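Local coordinates for protein putative pyridoxal phosphate-dependent transferase (PDB 4DQ6) that binds pyridoxal-5'-phosphate and is probably a transferase of the aminotransferase class I and II family, at residues S19-E24 and R369-C374; S23-K28 and P36-D41; K27-N32 and I345-G350; E312-L317 and E381-I386. All coordinates share one frame; numbering follows the deposited sequence.

In the fold
Contacts 1 and 4 are buried, contact 2 is partly buried and contact 3 lies at the surface. Contacts 1 and 2 share S23 and E24, have centres about 5 Å apart and both reach the second subunit; contacts 2 and 3 share K27 and K28 and both use helix 25-29. Contact 4 is farther out on helix 376-390, joined to contact 1 by I370 packing on I386. Chemistry changes with place: nearest the cofactor, contact 1 is polar and water-bridged; contact 2 combines methionine, proline and tryptophan; contact 3 rests on a valine between tyrosine and threonine; contact 4 is a methionine against aliphatic side chains.

Contact 1 of 4, residues S19-E24 and R369-C374; sequences SSKWSE and RINLAC
K21 reaches N371 with the tip of a fully extended side chain, and the two side chains meet obliquely. CG of K21 is anti to the backbone N (chi1 -174°), and the later torsions stay near 180°, which carries the ammonium group across a gap of 10.7 Å between the CA atoms of K21 and N371. The nearest atoms are K21 NZ and N371 ND2, 3.3 Å apart; both are donors, so this approach is no hydrogen bond. A shared acceptor is consistent with the closeness: both nitrogens donate to the carbonyl O of D41, while K21 NZ also forms a salt bridge with D43. One water closes the gap a second way: it accepts from K21 NZ at 2.9 Å and donates to N371 O at 2.9 Å. The amide of N371 is held at both ends, since OD1 accepts from A373 N at 2.9 Å with the donor nearly along the C=O axis (163°), and ND2 also donates to the carbonyl O of V39. This buried polar end contrasts with the end of the short helix and the residue after it, where S23 and E24 are partly exposed and E24 pairs with R272 of the second subunit. At the helix start, S19 OG accepts from W22 N at 3.3 Å. The elements are thus an N-capped helical turn facing an Asx turn at the end of strand 367-371, with the N371 side chain about 9 Å from the pyridoxal-5'-phosphate.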
# COMPACT_ATOMS: atom_id res chain seq x y z
N SER A 19 -0.40 -18.03 0.21
CA SER A 19 -0.41 -17.75 -1.19
C SER A 19 -1.85 -17.74 -1.71
O SER A 19 -2.56 -18.72 -1.55
CB SER A 19 0.34 -18.84 -1.95
OG SER A 19 0.08 -18.77 -3.37
N SER A 20 -2.27 -16.64 -2.31
CA SER A 20 -3.61 -16.62 -2.92
C SER A 20 -3.76 -17.64 -4.06
O SER A 20 -4.77 -18.30 -4.17
CB SER A 20 -3.97 -15.23 -3.39
OG SER A 20 -3.06 -14.78 -4.35
N LYS A 21 -2.68 -17.84 -4.82
CA LYS A 21 -2.68 -18.83 -5.89
C LYS A 21 -3.05 -20.24 -5.35
O LYS A 21 -3.83 -20.99 -5.97
CB LYS A 21 -1.31 -18.86 -6.57
CG LYS A 21 -1.21 -19.76 -7.80
CD LYS A 21 0.24 -19.69 -8.34
CE LYS A 21 0.44 -20.36 -9.70
NZ LYS A 21 1.87 -20.22 -10.15
N TRP A 22 -2.47 -20.60 -4.22
CA TRP A 22 -2.70 -21.92 -3.61
C TRP A 22 -3.86 -22.00 -2.64
O TRP A 22 -4.33 -23.12 -2.35
CB TRP A 22 -1.42 -22.37 -2.93
CG TRP A 22 -0.37 -22.80 -3.91
CD1 TRP A 22 0.54 -22.02 -4.62
CD2 TRP A 22 -0.13 -24.16 -4.37
NE1 TRP A 22 1.33 -22.82 -5.45
CE2 TRP A 22 0.98 -24.10 -5.31
CE3 TRP A 22 -0.72 -25.39 -4.10
CZ2 TRP A 22 1.47 -25.22 -5.93
CZ3 TRP A 22 -0.23 -26.52 -4.77
CH2 TRP A 22 0.83 -26.42 -5.68
N SER A 23 -4.35 -20.86 -2.15
CA SER A 23 -5.30 -20.78 -1.04
C SER A 23 -6.66 -20.15 -1.33
O SER A 23 -7.57 -20.31 -0.54
CB SER A 23 -4.66 -19.98 0.10
OG SER A 23 -3.55 -20.72 0.56
N GLU A 24 -6.78 -19.42 -2.42
CA GLU A 24 -8.03 -18.74 -2.79
C GLU A 24 -8.79 -19.38 -3.97
O GLU A 24 -9.70 -18.77 -4.55
CB GLU A 24 -7.77 -17.25 -3.11
CG GLU A 24 -7.52 -16.48 -1.86
CD GLU A 24 -7.28 -14.97 -2.04
OE1 GLU A 24 -7.64 -14.37 -3.08
OE2 GLU A 24 -6.73 -14.39 -1.09
N ARG A 369 -6.10 -19.45 -20.04
CA ARG A 369 -4.74 -19.01 -19.75
C ARG A 369 -4.04 -19.85 -18.67
O ARG A 369 -4.57 -20.08 -17.60
CB ARG A 369 -4.74 -17.53 -19.36
CG ARG A 369 -3.43 -16.84 -19.53
CD ARG A 369 -3.35 -15.54 -18.74
NE ARG A 369 -3.34 -15.73 -17.28
CZ ARG A 369 -3.37 -14.75 -16.41
NH1 ARG A 369 -3.46 -13.46 -16.83
NH2 ARG A 369 -3.32 -15.01 -15.12
N ILE A 370 -2.84 -20.28 -19.06
CA ILE A 370 -2.04 -21.20 -18.26
C ILE A 370 -0.71 -20.54 -17.86
O ILE A 370 0.04 -20.06 -18.70
CB ILE A 370 -1.75 -22.51 -18.99
CG1 ILE A 370 -3.02 -23.08 -19.65
CG2 ILE A 370 -1.19 -23.51 -18.01
CD1 ILE A 370 -2.83 -24.32 -20.48
N ASN A 371 -0.46 -20.53 -16.55
CA ASN A 371 0.76 -20.02 -15.96
C ASN A 371 1.92 -21.01 -16.00
O ASN A 371 1.84 -22.02 -15.31
CB ASN A 371 0.48 -19.52 -14.55
CG ASN A 371 1.68 -18.90 -13.87
OD1 ASN A 371 2.84 -19.12 -14.25
ND2 ASN A 371 1.42 -18.23 -12.76
N LEU A 372 2.97 -20.72 -16.78
CA LEU A 372 4.11 -21.64 -16.96
C LEU A 372 5.31 -21.33 -16.12
O LEU A 372 6.39 -21.95 -16.33
CB LEU A 372 4.46 -21.72 -18.46
CG LEU A 372 3.84 -22.91 -19.20
CD1 LEU A 372 2.32 -22.96 -19.02
CD2 LEU A 372 4.26 -22.89 -20.68
N ALA A 373 5.22 -20.41 -15.17
CA ALA A 373 6.34 -20.05 -14.29
C ALA A 373 6.29 -20.96 -13.10
O ALA A 373 6.00 -20.57 -11.96
CB ALA A 373 6.25 -18.56 -13.85
N CYS A 374 6.59 -22.24 -13.36
CA CYS A 374 6.55 -23.26 -12.31
C CYS A 374 7.55 -24.37 -12.70
O CYS A 374 7.94 -24.45 -13.86
CB CYS A 374 5.17 -23.85 -12.13
SG CYS A 374 4.51 -24.69 -13.59
O HOH W 1 1.83 -22.01 -12.43

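Contact 2 of 4, residues S23-K28 and P36-D41; sequences SEMEKK and PMWVAD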
# COMPACT_ATOMS: atom_id res chain seq x y z
N SER A 23 -4.35 -20.86 -2.15
CA SER A 23 -5.30 -20.78 -1.04
C SER A 23 -6.66 -20.15 -1.33
O SER A 23 -7.57 -20.31 -0.54
CB SER A 23 -4.66 -19.98 0.10
OG SER A 23 -3.55 -20.72 0.56
N GLU A 24 -6.78 -19.42 -2.42
CA GLU A 24 -8.03 -18.74 -2.79
C GLU A 24 -8.79 -19.38 -3.97
O GLU A 24 -9.70 -18.77 -4.55
CB GLU A 24 -7.77 -17.25 -3.11
CG GLU A 24 -7.52 -16.48 -1.86
CD GLU A 24 -7.28 -14.97 -2.04
OE1 GLU A 24 -7.64 -14.37 -3.08
OE2 GLU A 24 -6.73 -14.39 -1.09
N MET A 25 -8.50 -20.63 -4.29
CA MET A 25 -9.27 -21.23 -5.36
C MET A 25 -10.72 -21.54 -4.99
O MET A 25 -11.57 -21.57 -5.88
CB MET A 25 -8.57 -22.49 -5.88
CG MET A 25 -7.34 -22.16 -6.69
SD MET A 25 -6.37 -23.57 -7.14
CE MET A 25 -5.70 -24.05 -5.55
N GLU A 26 -11.02 -21.77 -3.70
CA GLU A 26 -12.41 -22.05 -3.31
C GLU A 26 -13.42 -21.01 -3.80
O GLU A 26 -14.45 -21.38 -4.38
CB GLU A 26 -12.59 -22.21 -1.80
CG GLU A 26 -13.97 -22.77 -1.46
CD GLU A 26 -14.16 -23.06 0.02
OE1 GLU A 26 -13.48 -22.38 0.83
OE2 GLU A 26 -14.98 -23.94 0.36
N LYS A 27 -13.18 -19.73 -3.56
CA LYS A 27 -14.18 -18.73 -3.93
C LYS A 27 -14.33 -18.66 -5.43
O LYS A 27 -15.41 -18.36 -5.92
CB LYS A 27 -13.90 -17.34 -3.33
CG LYS A 27 -12.46 -16.87 -3.42
N LYS A 28 -13.26 -18.95 -6.17
CA LYS A 28 -13.30 -18.76 -7.61
C LYS A 28 -13.78 -20.02 -8.35
O LYS A 28 -14.56 -19.93 -9.30
CB LYS A 28 -11.92 -18.34 -8.13
CG LYS A 28 -11.88 -18.14 -9.63
N PRO A 36 -2.86 -25.43 -9.13
CA PRO A 36 -3.07 -24.03 -9.56
C PRO A 36 -2.14 -23.60 -10.69
O PRO A 36 -0.92 -23.64 -10.57
CB PRO A 36 -2.78 -23.25 -8.27
CG PRO A 36 -1.75 -24.08 -7.62
CD PRO A 36 -2.12 -25.50 -7.86
N MET A 37 -2.72 -23.11 -11.78
CA MET A 37 -1.95 -22.57 -12.89
C MET A 37 -2.58 -21.27 -13.36
O MET A 37 -2.58 -20.98 -14.59
CB MET A 37 -1.94 -23.57 -14.06
CG MET A 37 -1.44 -24.96 -13.71
SD MET A 37 0.33 -25.08 -13.36
CE MET A 37 1.05 -24.99 -15.01
N TRP A 38 -3.10 -20.52 -12.42
CA TRP A 38 -4.00 -19.42 -12.78
C TRP A 38 -3.32 -18.10 -12.50
O TRP A 38 -2.65 -17.53 -13.38
CB TRP A 38 -5.39 -19.63 -12.13
CG TRP A 38 -5.42 -19.67 -10.61
CD1 TRP A 38 -4.80 -20.59 -9.74
CD2 TRP A 38 -6.16 -18.77 -9.73
NE1 TRP A 38 -5.07 -20.29 -8.44
CE2 TRP A 38 -5.90 -19.22 -8.37
CE3 TRP A 38 -6.98 -17.65 -9.92
CZ2 TRP A 38 -6.43 -18.59 -7.27
CZ3 TRP A 38 -7.50 -17.00 -8.80
CH2 TRP A 38 -7.26 -17.48 -7.49
N VAL A 39 -3.41 -17.63 -11.27
CA VAL A 39 -2.81 -16.34 -10.83
C VAL A 39 -1.37 -16.17 -11.33
O VAL A 39 -0.53 -17.08 -11.15
CB VAL A 39 -2.82 -16.31 -9.28
CG1 VAL A 39 -1.70 -15.41 -8.69
CG2 VAL A 39 -4.21 -15.96 -8.76
N ALA A 40 -1.02 -15.00 -11.84
CA ALA A 40 0.33 -14.69 -12.32
C ALA A 40 1.29 -14.29 -11.19
O ALA A 40 1.69 -13.13 -11.05
CB ALA A 40 0.23 -13.56 -13.40
N ASP A 41 1.69 -15.30 -10.42
CA ASP A 41 2.95 -15.25 -9.68
C ASP A 41 3.60 -16.59 -9.94
O ASP A 41 2.99 -17.48 -10.52
CB ASP A 41 2.83 -14.85 -8.20
CG ASP A 41 2.18 -15.87 -7.31
OD1 ASP A 41 2.07 -17.06 -7.68
OD2 ASP A 41 1.79 -15.50 -6.17
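M25 and W38 are brought together by their torsions: chi1 of M25 (-73°) sets CG anti to the carbonyl carbon, beside the backbone N, and the extended chi2 carries SD past the indole, while chi1 of W38 (61°) sets its CG between backbone N and carbonyl carbon, with the indole pointing at the 23-28 segment. The side chains cross at a slant. The shortest approach is M25 CG to W38 NE1, 3.4 Å, and the same CG lies 3.7 Å from W38 CE2, so the methylene rests along the NE1-CE2-CZ2 side of the indole. M25 SD is 4.5 Å from the centroid of the five-membered ring, on a line 50° off the ring normal, which is an oblique approach. Next to the indole, M25 also meets P36, crossing it at about a right angle: SD lies 3.8 Å from P36 CB, and the bend at chi3 directs only the terminal CE, 4.1 Å from the same atom.

The far end of the indole reaches the backbone before the helix, where W38 CH2 is 4.0 Å from E24 O. Within its own segment the ring is flanked by V39, whose CG2 sits over one face, offset toward the rim, while P36 CA lies in plane at the edge. The ring nitrogen is not spent on sulfur: W38 NE1 donates to the carbonyl O of K21, which probably limits rotation of the indole. E24 turns its carboxylate to T67 and R272 of the second subunit. The apolar part is therefore a Met-aromatic contact with a proline beside it, joining helix 25-29 to the loop after strand 35-36, near the dimer interface.

Contact 3 of 4, residues K27-N32 and I345-G350; sequences KKYGTN and ILVQKG
The carbonyl O of I345 is gripped twice, by K349 N at 3.0 Å and by G350 N at 2.9 Å, in the helical turn from which V347 meets Y29 and T31. The second bond spans five residues and marks the wider, pi-type turn at 346-350. V347 carries the whole of this side of the contact, and its two methyls divide the work. With chi1 at 174°, CG1 is anti to the backbone N and CG2 lies beside it. CG2 comes to Y29 CD1 at 3.7 Å, slanting against the ring, so the approach is neither over its face nor at its edge. CG1 lies 3.8 Å from the carbonyl O of Y29 and 4.1 Å from T31 CG2, where the valine and threonine side chains slide past each other in opposite directions.

With OG1 anti to the backbone N (chi1 175°), T31 turns its methyl to the valine, and OG1 accepts from D33 N. The tyrosine is fixed away from V347 as well: OH donates to the carbonyl O of L354, the ring meets W38 edge-to-face, and K28 CG stands 3.6 Å above one face of the Y29 ring. G30 lets the chain leave the helix between the two residues, with a positive phi of 97°. The contact is small, 120 Å² in all, and near the surface; it sets the end of helix 25-29 and the following turn against the last turns of helix 339-350, with L34 touching both Y29 and V347 and strand 352-353 lying beside Y29 and L346.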
# COMPACT_ATOMS: atom_id res chain seq x y z
N LYS A 27 -13.18 -19.73 -3.56
CA LYS A 27 -14.18 -18.73 -3.93
C LYS A 27 -14.33 -18.66 -5.43
O LYS A 27 -15.41 -18.36 -5.92
CB LYS A 27 -13.90 -17.34 -3.33
CG LYS A 27 -12.46 -16.87 -3.42
N LYS A 28 -13.26 -18.95 -6.17
CA LYS A 28 -13.30 -18.76 -7.61
C LYS A 28 -13.78 -20.02 -8.35
O LYS A 28 -14.56 -19.93 -9.30
CB LYS A 28 -11.92 -18.34 -8.13
CG LYS A 28 -11.88 -18.14 -9.63
N TYR A 29 -13.33 -21.18 -7.89
CA TYR A 29 -13.55 -22.46 -8.59
C TYR A 29 -14.50 -23.39 -7.83
O TYR A 29 -14.88 -24.42 -8.38
CB TYR A 29 -12.22 -23.16 -8.81
CG TYR A 29 -11.28 -22.36 -9.69
CD1 TYR A 29 -11.40 -22.37 -11.06
CD2 TYR A 29 -10.30 -21.59 -9.13
CE1 TYR A 29 -10.55 -21.63 -11.85
CE2 TYR A 29 -9.44 -20.83 -9.91
CZ TYR A 29 -9.57 -20.86 -11.27
OH TYR A 29 -8.73 -20.05 -12.02
N GLY A 30 -14.81 -23.06 -6.58
CA GLY A 30 -15.72 -23.89 -5.79
C GLY A 30 -15.01 -24.87 -4.87
O GLY A 30 -15.66 -25.49 -4.01
N THR A 31 -13.69 -25.01 -5.06
CA THR A 31 -12.85 -25.89 -4.26
C THR A 31 -11.41 -25.41 -4.33
O THR A 31 -11.06 -24.73 -5.28
CB THR A 31 -12.92 -27.36 -4.73
OG1 THR A 31 -11.98 -28.15 -3.99
CG2 THR A 31 -12.64 -27.49 -6.19
N ASN A 32 -10.62 -25.73 -3.31
CA ASN A 32 -9.20 -25.46 -3.24
C ASN A 32 -8.34 -26.68 -3.60
O ASN A 32 -7.11 -26.60 -3.67
CB ASN A 32 -8.84 -25.01 -1.82
CG ASN A 32 -8.12 -23.66 -1.75
OD1 ASN A 32 -8.04 -22.85 -2.72
ND2 ASN A 32 -7.65 -23.37 -0.54
N ILE A 345 -15.46 -29.08 -16.55
CA ILE A 345 -14.65 -30.30 -16.70
C ILE A 345 -13.21 -30.08 -16.26
O ILE A 345 -12.60 -30.96 -15.74
CB ILE A 345 -14.67 -30.95 -18.10
CG1 ILE A 345 -14.17 -30.00 -19.20
CG2 ILE A 345 -16.04 -31.56 -18.39
CD1 ILE A 345 -14.22 -30.65 -20.59
N LEU A 346 -12.65 -28.88 -16.46
CA LEU A 346 -11.27 -28.66 -16.01
C LEU A 346 -11.20 -28.76 -14.48
O LEU A 346 -10.28 -29.37 -13.93
CB LEU A 346 -10.80 -27.28 -16.49
CG LEU A 346 -10.52 -27.20 -17.99
CD1 LEU A 346 -10.44 -25.73 -18.51
CD2 LEU A 346 -9.21 -27.93 -18.25
N VAL A 347 -12.16 -28.14 -13.80
CA VAL A 347 -12.19 -28.17 -12.33
C VAL A 347 -12.59 -29.55 -11.78
O VAL A 347 -11.91 -30.09 -10.92
CB VAL A 347 -13.12 -27.10 -11.72
CG1 VAL A 347 -13.20 -27.30 -10.21
CG2 VAL A 347 -12.65 -25.70 -12.08
N GLN A 348 -13.69 -30.12 -12.30
CA GLN A 348 -14.31 -31.31 -11.71
C GLN A 348 -13.56 -32.56 -12.10
O GLN A 348 -13.31 -33.44 -11.26
CB GLN A 348 -15.77 -31.41 -12.15
CG GLN A 348 -16.58 -30.27 -11.58
CD GLN A 348 -17.93 -30.04 -12.25
OE1 GLN A 348 -18.45 -30.87 -12.99
NE2 GLN A 348 -18.49 -28.84 -12.00
N LYS A 349 -13.20 -32.66 -13.37
CA LYS A 349 -12.53 -33.83 -13.92
C LYS A 349 -11.02 -33.71 -13.96
O LYS A 349 -10.32 -34.59 -13.50
CB LYS A 349 -13.09 -34.18 -15.31
CG LYS A 349 -12.72 -35.58 -15.78
CD LYS A 349 -13.40 -35.87 -17.14
CE LYS A 349 -13.25 -37.31 -17.60
NZ LYS A 349 -11.82 -37.71 -17.52
N GLY A 350 -10.50 -32.61 -14.49
CA GLY A 350 -9.05 -32.37 -14.46
C GLY A 350 -8.46 -32.08 -13.08
O GLY A 350 -7.33 -32.44 -12.80

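Contact 4 of 4, residues E312-L317 and E381-I386; sequences ENMPKL and EALIRI
M314 lies across both L383 and I386, its side chain at about a right angle to each. A bend at chi3 (-89°) turns CE out of line with the chain, so that SD lies against I386 while CE is directed to L383. SD is 3.7 Å from I386 CG2, a branch that stands anti to the isoleucine backbone N. The methyl CE lies 3.7 Å from the carbonyl O of L383 and 4.2 Å from L383 CD2, so it touches the helix backbone as well as the leucine. M314 is modelled in two conformers and these distances describe one of them, which makes the exact fit of the methyl less certain than the overall approach.

The methionine follows the end of helix 289-313 and opens a type I beta turn closed by L317 N donating to M314 O at 3.0 Å. It also touches K387 and I390, farther along helix 376-390, while L383 also packs on F305 and Y309 of helix 289-313. No hydrogen bond or salt bridge crosses between the two segments; the join is made by dispersion contacts of sulfur and methyl groups in buried surroundings, which suggests that shape and exclusion of water, more than directional bonding, hold the turn against the helix here.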
# COMPACT_ATOMS: atom_id res chain seq x y z
N GLU A 312 1.18 -32.84 -29.64
CA GLU A 312 1.27 -34.31 -29.70
C GLU A 312 0.10 -35.02 -29.00
O GLU A 312 -0.46 -36.03 -29.52
CB GLU A 312 2.64 -34.74 -29.16
CG GLU A 312 3.73 -34.29 -30.12
CD GLU A 312 5.14 -34.71 -29.77
OE1 GLU A 312 5.36 -35.40 -28.73
OE2 GLU A 312 6.04 -34.30 -30.57
N ASN A 313 -0.31 -34.52 -27.84
CA ASN A 313 -1.26 -35.25 -26.99
C ASN A 313 -2.67 -34.67 -26.93
O ASN A 313 -3.60 -35.37 -26.61
CB ASN A 313 -0.69 -35.39 -25.58
CG ASN A 313 0.64 -36.11 -25.58
OD1 ASN A 313 0.71 -37.28 -25.95
ND2 ASN A 313 1.69 -35.41 -25.25
N MET A 314 -2.82 -33.39 -27.27
CA MET A 314 -4.16 -32.72 -27.31
C MET A 314 -4.32 -31.90 -28.58
O MET A 314 -4.47 -30.68 -28.55
CB MET A 314 -4.34 -31.81 -26.08
CG MET A 314 -4.19 -32.58 -24.78
SD MET A 314 -4.37 -31.63 -23.27
CE MET A 314 -2.70 -31.04 -22.94
N PRO A 315 -4.31 -32.58 -29.74
CA PRO A 315 -4.20 -31.87 -31.01
C PRO A 315 -5.43 -31.06 -31.41
O PRO A 315 -5.35 -30.23 -32.35
CB PRO A 315 -3.92 -32.97 -32.03
CG PRO A 315 -4.47 -34.19 -31.39
CD PRO A 315 -4.17 -34.03 -29.92
N LYS A 316 -6.56 -31.29 -30.74
CA LYS A 316 -7.74 -30.43 -30.95
C LYS A 316 -7.54 -29.01 -30.37
O LYS A 316 -8.16 -28.05 -30.84
CB LYS A 316 -9.02 -31.05 -30.40
CG LYS A 316 -9.57 -32.20 -31.27
CD LYS A 316 -10.43 -33.16 -30.48
CE LYS A 316 -11.01 -34.25 -31.36
NZ LYS A 316 -11.69 -35.32 -30.55
N LEU A 317 -6.64 -28.86 -29.40
CA LEU A 317 -6.32 -27.56 -28.85
C LEU A 317 -5.36 -26.85 -29.79
O LEU A 317 -4.57 -27.47 -30.52
CB LEU A 317 -5.63 -27.67 -27.49
CG LEU A 317 -6.41 -28.49 -26.45
CD1 LEU A 317 -5.72 -28.41 -25.11
CD2 LEU A 317 -7.90 -28.12 -26.35
N GLU A 381 2.48 -32.24 -14.79
CA GLU A 381 1.30 -32.67 -14.09
C GLU A 381 0.08 -31.89 -14.52
O GLU A 381 -0.99 -32.46 -14.68
CB GLU A 381 1.54 -32.60 -12.55
CG GLU A 381 0.58 -33.37 -11.71
CD GLU A 381 0.69 -32.97 -10.26
OE1 GLU A 381 1.84 -33.00 -9.75
OE2 GLU A 381 -0.35 -32.64 -9.63
N ALA A 382 0.26 -30.61 -14.73
CA ALA A 382 -0.86 -29.78 -15.17
C ALA A 382 -1.35 -30.19 -16.55
O ALA A 382 -2.53 -30.34 -16.76
CB ALA A 382 -0.48 -28.32 -15.18
N LEU A 383 -0.44 -30.49 -17.44
CA LEU A 383 -0.83 -30.88 -18.82
C LEU A 383 -1.51 -32.24 -18.83
O LEU A 383 -2.47 -32.47 -19.56
CB LEU A 383 0.35 -30.82 -19.77
CG LEU A 383 0.95 -29.44 -20.01
CD1 LEU A 383 2.35 -29.56 -20.57
CD2 LEU A 383 0.02 -28.62 -20.91
N ILE A 384 -1.06 -33.17 -17.97
CA ILE A 384 -1.70 -34.47 -17.81
C ILE A 384 -3.14 -34.34 -17.29
O ILE A 384 -4.07 -34.98 -17.81
CB ILE A 384 -0.89 -35.37 -16.88
CG1 ILE A 384 0.47 -35.73 -17.48
CG2 ILE A 384 -1.74 -36.60 -16.56
CD1 ILE A 384 1.42 -36.34 -16.46
N ARG A 385 -3.34 -33.40 -16.35
CA ARG A 385 -4.69 -33.10 -15.84
C ARG A 385 -5.63 -32.50 -16.89
O ARG A 385 -6.80 -32.88 -17.00
CB ARG A 385 -4.62 -32.21 -14.57
CG ARG A 385 -4.02 -32.94 -13.37
CD ARG A 385 -4.12 -32.12 -12.06
NE ARG A 385 -3.52 -32.89 -10.97
CZ ARG A 385 -3.91 -32.87 -9.71
NH1 ARG A 385 -4.88 -32.05 -9.28
NH2 ARG A 385 -3.30 -33.67 -8.84
N ILE A 386 -5.08 -31.63 -17.73
CA ILE A 386 -5.87 -31.01 -18.77
C ILE A 386 -6.26 -32.09 -19.76
O ILE A 386 -7.41 -32.20 -20.15
CB ILE A 386 -5.08 -29.87 -19.45
CG1 ILE A 386 -4.90 -28.71 -18.48
CG2 ILE A 386 -5.81 -29.40 -20.69
CD1 ILE A 386 -3.80 -27.68 -18.79